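Long-range contact in probable ubiquitin-conjugating enzyme E2 7 (PDB 1PZV), which probably catalyses the covalent attachment of ubiquitin to other proteins, accepting it from the E1 ubiquitin-activating enzyme as a thioester: residues P44-I56 with F150-E164. Residues are numbered along the deposited sequence; the frame is centred on the assembly and turned at random.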
ATOM      1  N   PRO A  44      -8.450 -10.384  -5.193  1.00 67.45           N
ATOM      2  CA  PRO A  44      -9.519 -10.914  -6.043  1.00 70.05           C
ATOM      3  C   PRO A  44     -10.876 -10.289  -5.697  1.00 72.44           C
ATOM      4  O   PRO A  44     -11.180 -10.039  -4.526  1.00 73.53           O
ATOM      5  CB  PRO A  44      -9.477 -12.412  -5.748  1.00 70.03           C
ATOM      6  CG  PRO A  44      -9.057 -12.446  -4.302  1.00 70.30           C
ATOM      7  CD  PRO A  44      -7.946 -11.420  -4.268  1.00 68.53           C
ATOM      8  N   ASP A  45     -11.680 -10.039  -6.727  1.00 73.79           N
ATOM      9  CA  ASP A  45     -13.005  -9.448  -6.567  1.00 74.17           C
ATOM     10  C   ASP A  45     -12.911  -7.956  -6.306  1.00 73.15           C
ATOM     11  O   ASP A  45     -13.736  -7.378  -5.591  1.00 73.22           O
ATOM     12  CB  ASP A  45     -13.784 -10.143  -5.442  1.00 75.79           C
ATOM     13  CG  ASP A  45     -14.256 -11.545  -5.830  1.00 78.58           C
ATOM     14  OD1 ASP A  45     -14.973 -12.167  -5.017  1.00 81.12           O
ATOM     15  OD2 ASP A  45     -13.919 -12.029  -6.938  1.00 79.80           O
ATOM     16  N   THR A  46     -11.882  -7.350  -6.889  1.00 71.48           N
ATOM     17  CA  THR A  46     -11.647  -5.914  -6.792  1.00 70.72           C
ATOM     18  C   THR A  46     -11.148  -5.552  -8.185  1.00 70.67           C
ATOM     19  O   THR A  46     -10.693  -6.428  -8.920  1.00 70.94           O
ATOM     20  CB  THR A  46     -10.550  -5.542  -5.737  1.00 69.00           C
ATOM     21  OG1 THR A  46      -9.251  -5.780  -6.287  1.00 68.58           O
ATOM     22  CG2 THR A  46     -10.703  -6.369  -4.470  1.00 66.77           C
ATOM     23  N   LEU A  47     -11.239  -4.280  -8.556  1.00 70.46           N
ATOM     24  CA  LEU A  47     -10.789  -3.853  -9.875  1.00 70.19           C
ATOM     25  C   LEU A  47      -9.309  -4.138 -10.057  1.00 69.94           C
ATOM     26  O   LEU A  47      -8.794  -4.232 -11.182  1.00 69.83           O
ATOM     27  CB  LEU A  47     -11.062  -2.367 -10.072  1.00 70.09           C
ATOM     28  CG  LEU A  47     -12.550  -2.036 -10.068  1.00 70.55           C
ATOM     29  CD1 LEU A  47     -12.721  -0.539 -10.264  1.00 73.33           C
ATOM     30  CD2 LEU A  47     -13.258  -2.827 -11.166  1.00 67.99           C
ATOM     31  N   TYR A  48      -8.620  -4.270  -8.937  1.00 68.30           N
ATOM     32  CA  TYR A  48      -7.209  -4.572  -8.971  1.00 67.80           C
ATOM     33  C   TYR A  48      -7.195  -6.071  -8.701  1.00 69.49           C
ATOM     34  O   TYR A  48      -7.318  -6.496  -7.553  1.00 73.07           O
ATOM     35  CB  TYR A  48      -6.501  -3.784  -7.868  1.00 63.45           C
ATOM     36  CG  TYR A  48      -6.974  -2.345  -7.781  1.00 60.76           C
ATOM     37  CD1 TYR A  48      -8.218  -2.025  -7.227  1.00 58.30           C
ATOM     38  CD2 TYR A  48      -6.185  -1.300  -8.266  1.00 59.32           C
ATOM     39  CE1 TYR A  48      -8.657  -0.705  -7.160  1.00 55.00           C
ATOM     40  CE2 TYR A  48      -6.618   0.025  -8.205  1.00 55.73           C
ATOM     41  CZ  TYR A  48      -7.853   0.315  -7.652  1.00 55.72           C
ATOM     42  OH  TYR A  48      -8.285   1.629  -7.608  1.00 56.44           O
ATOM     43  N   GLU A  49      -7.096  -6.873  -9.756  1.00 69.15           N
ATOM     44  CA  GLU A  49      -7.098  -8.318  -9.595  1.00 69.28           C
ATOM     45  C   GLU A  49      -5.809  -8.981 -10.033  1.00 70.68           C
ATOM     46  O   GLU A  49      -5.188  -9.728  -9.257  1.00 73.78           O
ATOM     47  CB  GLU A  49      -8.249  -8.944 -10.362  1.00 70.22           C
ATOM     48  CG  GLU A  49      -9.457  -9.270  -9.518  1.00 72.72           C
ATOM     49  CD  GLU A  49     -10.023 -10.647  -9.843  1.00 74.23           C
ATOM     50  OE1 GLU A  49     -11.255 -10.828  -9.740  1.00 76.60           O
ATOM     51  OE2 GLU A  49      -9.232 -11.551 -10.195  1.00 73.46           O
ATOM     52  N   GLY A  50      -5.405  -8.726 -11.274  1.00 67.60           N
ATOM     53  CA  GLY A  50      -4.178  -9.326 -11.767  1.00 64.51           C
ATOM     54  C   GLY A  50      -3.022  -8.355 -11.680  1.00 61.39           C
ATOM     55  O   GLY A  50      -2.016  -8.504 -12.365  1.00 61.61           O
ATOM     56  N   GLY A  51      -3.160  -7.360 -10.821  1.00 58.51           N
ATOM     57  CA  GLY A  51      -2.116  -6.372 -10.706  1.00 57.48           C
ATOM     58  C   GLY A  51      -0.903  -6.747  -9.883  1.00 55.32           C
ATOM     59  O   GLY A  51      -1.020  -7.284  -8.788  1.00 53.20           O
ATOM     60  N   PHE A  52       0.271  -6.458 -10.432  1.00 54.41           N
ATOM     61  CA  PHE A  52       1.521  -6.713  -9.746  1.00 56.02           C
ATOM     62  C   PHE A  52       2.135  -5.345  -9.430  1.00 55.81           C
ATOM     63  O   PHE A  52       3.141  -4.951 -10.026  1.00 55.97           O
ATOM     64  CB  PHE A  52       2.467  -7.544 -10.630  1.00 56.30           C
ATOM     65  CG  PHE A  52       1.988  -8.943 -10.876  1.00 55.71           C
ATOM     66  CD1 PHE A  52       0.967  -9.193 -11.787  1.00 58.13           C
ATOM     67  CD2 PHE A  52       2.505 -10.007 -10.149  1.00 55.12           C
ATOM     68  CE1 PHE A  52       0.457 -10.499 -11.965  1.00 56.76           C
ATOM     69  CE2 PHE A  52       2.003 -11.306 -10.318  1.00 54.96           C
ATOM     70  CZ  PHE A  52       0.979 -11.548 -11.227  1.00 54.93           C
ATOM     71  N   PHE A  53       1.521  -4.628  -8.491  1.00 55.26           N
ATOM     72  CA  PHE A  53       1.989  -3.295  -8.111  1.00 56.60           C
ATOM     73  C   PHE A  53       3.141  -3.266  -7.106  1.00 55.51           C
ATOM     74  O   PHE A  53       2.987  -3.674  -5.953  1.00 55.00           O
ATOM     75  CB  PHE A  53       0.827  -2.471  -7.560  1.00 56.85           C
ATOM     76  CG  PHE A  53      -0.421  -2.566  -8.378  1.00 56.07           C
ATOM     77  CD1 PHE A  53      -1.382  -3.533  -8.096  1.00 56.15           C
ATOM     78  CD2 PHE A  53      -0.640  -1.690  -9.433  1.00 55.10           C
ATOM     79  CE1 PHE A  53      -2.547  -3.623  -8.859  1.00 55.81           C
ATOM     80  CE2 PHE A  53      -1.796  -1.772 -10.202  1.00 54.24           C
ATOM     81  CZ  PHE A  53      -2.750  -2.738  -9.914  1.00 54.72           C
ATOM     82  N   LYS A  54       4.286  -2.761  -7.559  1.00 55.36           N
ATOM     83  CA  LYS A  54       5.487  -2.664  -6.734  1.00 55.98           C
ATOM     84  C   LYS A  54       5.379  -1.457  -5.813  1.00 55.74           C
ATOM     85  O   LYS A  54       4.844  -0.431  -6.206  1.00 53.97           O
ATOM     86  CB  LYS A  54       6.729  -2.548  -7.635  1.00 57.29           C
ATOM     87  CG  LYS A  54       6.920  -3.763  -8.572  1.00 62.83           C
ATOM     88  CD  LYS A  54       8.121  -3.645  -9.539  1.00 65.43           C
ATOM     89  CE  LYS A  54       7.846  -2.688 -10.707  1.00 69.12           C
ATOM     90  NZ  LYS A  54       9.012  -2.544 -11.637  1.00 70.49           N
ATOM     91  N   ALA A  55       5.868  -1.570  -4.582  1.00 55.81           N
ATOM     92  CA  ALA A  55       5.790  -0.436  -3.660  1.00 55.87           C
ATOM     93  C   ALA A  55       6.968  -0.398  -2.693  1.00 55.10           C
ATOM     94  O   ALA A  55       7.638  -1.407  -2.449  1.00 55.95           O
ATOM     95  CB  ALA A  55       4.465  -0.471  -2.882  1.00 54.24           C
ATOM     96  N   ILE A  56       7.216   0.775  -2.133  1.00 54.01           N
ATOM     97  CA  ILE A  56       8.315   0.922  -1.207  1.00 52.87           C
ATOM     98  C   ILE A  56       7.893   1.507   0.119  1.00 54.04           C
ATOM     99  O   ILE A  56       7.189   2.522   0.173  1.00 53.11           O
ATOM    100  CB  ILE A  56       9.418   1.774  -1.812  1.00 52.63           C
ATOM    101  CG1 ILE A  56      10.077   0.986  -2.946  1.00 53.22           C
ATOM    102  CG2 ILE A  56      10.416   2.182  -0.734  1.00 51.32           C
ATOM    103  CD1 ILE A  56      11.259   1.664  -3.576  1.00 55.05           C
ATOM    104  N   PHE A 150     -13.490   4.799 -15.277  1.00 87.14           N
ATOM    105  CA  PHE A 150     -12.658   4.446 -14.130  1.00 86.36           C
ATOM    106  C   PHE A 150     -12.169   2.996 -14.187  1.00 85.58           C
ATOM    107  O   PHE A 150     -10.966   2.738 -14.101  1.00 85.14           O
ATOM    108  CB  PHE A 150     -13.420   4.670 -12.820  1.00 86.30           C
ATOM    109  CG  PHE A 150     -12.593   4.409 -11.588  1.00 86.14           C
ATOM    110  CD1 PHE A 150     -11.647   5.334 -11.157  1.00 85.97           C
ATOM    111  CD2 PHE A 150     -12.746   3.227 -10.866  1.00 86.20           C
ATOM    112  CE1 PHE A 150     -10.865   5.083 -10.022  1.00 84.83           C
ATOM    113  CE2 PHE A 150     -11.966   2.971  -9.734  1.00 84.41           C
ATOM    114  CZ  PHE A 150     -11.028   3.901  -9.313  1.00 83.50           C
ATOM    115  N   LYS A 151     -13.096   2.050 -14.315  1.00 83.83           N
ATOM    116  CA  LYS A 151     -12.710   0.646 -14.393  1.00 83.02           C
ATOM    117  C   LYS A 151     -11.771   0.463 -15.569  1.00 81.87           C
ATOM    118  O   LYS A 151     -10.852  -0.353 -15.525  1.00 81.22           O
ATOM    119  CB  LYS A 151     -13.936  -0.254 -14.589  1.00 83.40           C
ATOM    120  CG  LYS A 151     -14.780  -0.436 -13.334  1.00 84.04           C
ATOM    121  CD  LYS A 151     -15.793  -1.575 -13.474  1.00 83.49           C
ATOM    122  CE  LYS A 151     -16.910  -1.241 -14.452  1.00 84.40           C
ATOM    123  NZ  LYS A 151     -17.965  -2.301 -14.476  1.00 83.99           N
ATOM    124  N   LYS A 152     -12.012   1.245 -16.615  1.00 80.72           N
ATOM    125  CA  LYS A 152     -11.219   1.185 -17.832  1.00 79.91           C
ATOM    126  C   LYS A 152      -9.781   1.643 -17.586  1.00 78.79           C
ATOM    127  O   LYS A 152      -8.855   1.172 -18.242  1.00 77.87           O
ATOM    128  CB  LYS A 152     -11.880   2.047 -18.914  1.00 79.95           C
ATOM    129  CG  LYS A 152     -11.314   1.864 -20.313  1.00 79.29           C
ATOM    130  CD  LYS A 152     -11.866   2.922 -21.264  1.00 79.14           C
ATOM    131  CE  LYS A 152     -11.022   3.037 -22.531  1.00 78.68           C
ATOM    132  NZ  LYS A 152     -11.446   4.185 -23.381  1.00 77.94           N
ATOM    133  N   LYS A 153      -9.598   2.558 -16.640  1.00 78.61           N
ATOM    134  CA  LYS A 153      -8.265   3.058 -16.319  1.00 79.22           C
ATOM    135  C   LYS A 153      -7.541   2.153 -15.324  1.00 78.13           C
ATOM    136  O   LYS A 153      -6.312   2.050 -15.353  1.00 77.44           O
ATOM    137  CB  LYS A 153      -8.354   4.485 -15.778  1.00 81.19           C
ATOM    138  CG  LYS A 153      -8.837   5.462 -16.829  1.00 86.53           C
ATOM    139  CD  LYS A 153      -7.840   5.528 -17.985  1.00 90.30           C
ATOM    140  CE  LYS A 153      -8.461   6.091 -19.260  1.00 91.54           C
ATOM    141  NZ  LYS A 153      -9.486   5.160 -19.828  1.00 92.13           N
ATOM    142  N   VAL A 154      -8.302   1.502 -14.442  1.00 75.89           N
ATOM    143  CA  VAL A 154      -7.708   0.585 -13.480  1.00 74.08           C
ATOM    144  C   VAL A 154      -7.139  -0.558 -14.321  1.00 73.91           C
ATOM    145  O   VAL A 154      -6.042  -1.046 -14.063  1.00 74.62           O
ATOM    146  CB  VAL A 154      -8.762   0.007 -12.479  1.00 72.56           C
ATOM    147  CG1 VAL A 154      -8.089  -0.943 -11.496  1.00 70.00           C
ATOM    148  CG2 VAL A 154      -9.432   1.123 -11.721  1.00 71.95           C
ATOM    149  N   ALA A 155      -7.886  -0.961 -15.345  1.00 73.23           N
ATOM    150  CA  ALA A 155      -7.462  -2.040 -16.229  1.00 72.45           C
ATOM    151  C   ALA A 155      -6.170  -1.665 -16.945  1.00 71.90           C
ATOM    152  O   ALA A 155      -5.316  -2.517 -17.209  1.00 70.00           O
ATOM    153  CB  ALA A 155      -8.554  -2.342 -17.239  1.00 71.44           C
ATOM    154  N   GLN A 156      -6.029  -0.386 -17.260  1.00 72.67           N
ATOM    155  CA  GLN A 156      -4.825   0.081 -17.927  1.00 74.34           C
ATOM    156  C   GLN A 156      -3.630  -0.088 -16.992  1.00 72.93           C
ATOM    157  O   GLN A 156      -2.528  -0.409 -17.437  1.00 71.99           O
ATOM    158  CB  GLN A 156      -4.977   1.549 -18.331  1.00 77.60           C
ATOM    159  CG  GLN A 156      -6.057   1.786 -19.380  1.00 83.38           C
ATOM    160  CD  GLN A 156      -6.258   3.263 -19.691  1.00 86.89           C
ATOM    161  OE1 GLN A 156      -7.136   3.635 -20.480  1.00 87.63           O
ATOM    162  NE2 GLN A 156      -5.439   4.114 -19.070  1.00 88.43           N
ATOM    163  N   CYS A 157      -3.859   0.127 -15.696  1.00 71.91           N
ATOM    164  CA  CYS A 157      -2.806  -0.011 -14.690  1.00 71.00           C
ATOM    165  C   CYS A 157      -2.487  -1.492 -14.427  1.00 69.25           C
ATOM    166  O   CYS A 157      -1.335  -1.851 -14.165  1.00 69.78           O
ATOM    167  CB  CYS A 157      -3.220   0.688 -13.385  1.00 73.42           C
ATOM    168  SG  CYS A 157      -3.234   2.519 -13.443  1.00 79.10           S
ATOM    169  N   VAL A 158      -3.504  -2.344 -14.515  1.00 66.16           N
ATOM    170  CA  VAL A 158      -3.333  -3.773 -14.303  1.00 64.45           C
ATOM    171  C   VAL A 158      -2.639  -4.437 -15.491  1.00 67.99           C
ATOM    172  O   VAL A 158      -1.861  -5.378 -15.313  1.00 69.20           O
ATOM    173  CB  VAL A 158      -4.679  -4.452 -14.075  1.00 60.39           C
ATOM    174  CG1 VAL A 158      -4.499  -5.947 -13.996  1.00 58.03           C
ATOM    175  CG2 VAL A 158      -5.291  -3.941 -12.791  1.00 61.34           C
ATOM    176  N   ARG A 159      -2.933  -3.954 -16.699  1.00 70.36           N
ATOM    177  CA  ARG A 159      -2.332  -4.487 -17.921  1.00 71.11           C
ATOM    178  C   ARG A 159      -0.879  -4.062 -17.969  1.00 70.69           C
ATOM    179  O   ARG A 159      -0.023  -4.789 -18.469  1.00 71.05           O
ATOM    180  CB  ARG A 159      -3.046  -3.935 -19.161  1.00 74.92           C
ATOM    181  CG  ARG A 159      -4.078  -4.856 -19.809  1.00 79.51           C
ATOM    182  CD  ARG A 159      -4.868  -4.108 -20.896  1.00 84.91           C
ATOM    183  NE  ARG A 159      -5.674  -4.994 -21.743  1.00 90.12           N
ATOM    184  CZ  ARG A 159      -6.486  -4.578 -22.718  1.00 91.65           C
ATOM    185  NH1 ARG A 159      -7.174  -5.460 -23.438  1.00 90.71           N
ATOM    186  NH2 ARG A 159      -6.619  -3.281 -22.971  1.00 92.03           N
ATOM    187  N   ARG A 160      -0.600  -2.874 -17.449  1.00 69.87           N
ATOM    188  CA  ARG A 160       0.759  -2.371 -17.452  1.00 70.34           C
ATOM    189  C   ARG A 160       1.601  -3.043 -16.373  1.00 70.11           C
ATOM    190  O   ARG A 160       2.798  -3.249 -16.564  1.00 70.87           O
ATOM    191  CB  ARG A 160       0.772  -0.855 -17.256  1.00 72.05           C
ATOM    192  CG  ARG A 160       2.121  -0.220 -17.557  1.00 76.88           C
ATOM    193  CD  ARG A 160       2.151   1.283 -17.263  1.00 83.69           C
ATOM    194  NE  ARG A 160       1.193   2.043 -18.072  1.00 89.78           N
ATOM    195  CZ  ARG A 160       1.049   3.368 -18.021  1.00 91.77           C
ATOM    196  NH1 ARG A 160       0.151   3.974 -18.795  1.00 91.37           N
ATOM    197  NH2 ARG A 160       1.803   4.088 -17.198  1.00 92.66           N
ATOM    198  N   SER A 161       0.990  -3.397 -15.246  1.00 69.26           N
ATOM    199  CA  SER A 161       1.744  -4.046 -14.169  1.00 68.48           C
ATOM    200  C   SER A 161       2.128  -5.490 -14.526  1.00 68.66           C
ATOM    201  O   SER A 161       3.064  -6.057 -13.949  1.00 68.80           O
ATOM    202  CB  SER A 161       0.942  -4.034 -12.861  1.00 66.42           C
ATOM    203  OG  SER A 161      -0.159  -4.927 -12.917  1.00 67.04           O
ATOM    204  N   GLN A 162       1.404  -6.079 -15.475  1.00 67.84           N
ATOM    205  CA  GLN A 162       1.669  -7.447 -15.909  1.00 67.99           C
ATOM    206  C   GLN A 162       2.763  -7.517 -16.980  1.00 70.07           C
ATOM    207  O   GLN A 162       3.262  -8.591 -17.296  1.00 68.72           O
ATOM    208  CB  GLN A 162       0.388  -8.083 -16.447  1.00 65.47           C
ATOM    209  CG  GLN A 162      -0.606  -8.463 -15.380  1.00 62.49           C
ATOM    210  CD  GLN A 162      -1.937  -8.939 -15.943  1.00 61.46           C
ATOM    211  OE1 GLN A 162      -2.747  -9.529 -15.228  1.00 61.64           O
ATOM    212  NE2 GLN A 162      -2.176  -8.672 -17.220  1.00 60.96           N
ATOM    213  N   GLU A 163       3.131  -6.368 -17.538  1.00 73.33           N
ATOM    214  CA  GLU A 163       4.168  -6.323 -18.559  1.00 77.22           C
ATOM    215  C   GLU A 163       5.419  -5.579 -18.118  1.00 78.75           C
ATOM    216  O   GLU A 163       6.194  -5.116 -18.955  1.00 79.72           O
ATOM    217  CB  GLU A 163       3.615  -5.682 -19.835  1.00 80.01           C
ATOM    218  CG  GLU A 163       3.010  -6.686 -20.816  1.00 84.47           C
ATOM    219  CD  GLU A 163       1.726  -6.187 -21.455  1.00 87.83           C
ATOM    220  OE1 GLU A 163       1.129  -6.949 -22.253  1.00 88.87           O
ATOM    221  OE2 GLU A 163       1.313  -5.039 -21.153  1.00 89.73           O
ATOM    222  N   GLU A 164       5.628  -5.475 -16.809  1.00 80.33           N
ATOM    223  CA  GLU A 164       6.789  -4.768 -16.282  1.00 81.51           C
ATOM    224  C   GLU A 164       7.448  -5.486 -15.113  1.00 82.55           C
ATOM    225  O   GLU A 164       6.896  -6.519 -14.678  1.00 83.18           O
ATOM    226  CB  GLU A 164       6.377  -3.359 -15.866  1.00 81.66           C
ATOM    227  CG  GLU A 164       6.355  -2.397 -17.033  1.00 85.49           C
ATOM    228  CD  GLU A 164       5.542  -1.141 -16.773  1.00 86.79           C
ATOM    229  OE1 GLU A 164       5.613  -0.600 -15.647  1.00 87.24           O
ATOM    230  OE2 GLU A 164       4.842  -0.692 -17.710  1.00 86.31           O
ATOM    231  OXT GLU A 164       8.509  -5.007 -14.650  1.00 82.75           O
TER
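Val154 puts CG1 over one face of the Tyr48 ring, 3.8 Å from the ring centroid and 17° off the normal, a CH-pi contact. CG1 reaches that face because it stands anti to the backbone N; the other branch, CG2, lies over a face of the Phe150 ring of the same helix, offset toward its rim. The edge of Phe150 receives Leu47, CD1 lying 3.6 Å from CE2, while CD2 of the same leucine rests on the aliphatic part of Lys151. Phe53 has Ser161 OG over one face and Val158 at its edge, CG2 being 4.0 Å from CZ. The ring of Phe52 meets Gln162 CG edge-on. Val158 CG1 packs on the bare backbone of Gly50 and Gly51, 3.7 Å from Gly51 N. Polar contact centres on Ser161: OG accepts from Phe52 N at 3.0 Å (161°) and donates to Val158 O about one helical turn back, two bonds that together fix the rotation of the hydroxyl. Replacing Ser161 with alanine would probably leave Phe52 N without its acceptor and weaken the tie between strand and helix. Near the C-terminus, Lys54 NZ and Glu164 OXT form a long salt bridge. Around this contact, Tyr48 OH bonds Trp77 O and His78 ND1, Phe150 leans on helix 137-144, and Phe53 touches Phe72 of strand 69-72. In this UBC fold, the last helix packs across the loop leading into strand 52-58 of the antiparallel meander and the start of that strand, the axes of 52-56 and 150-161 lying 80° apart.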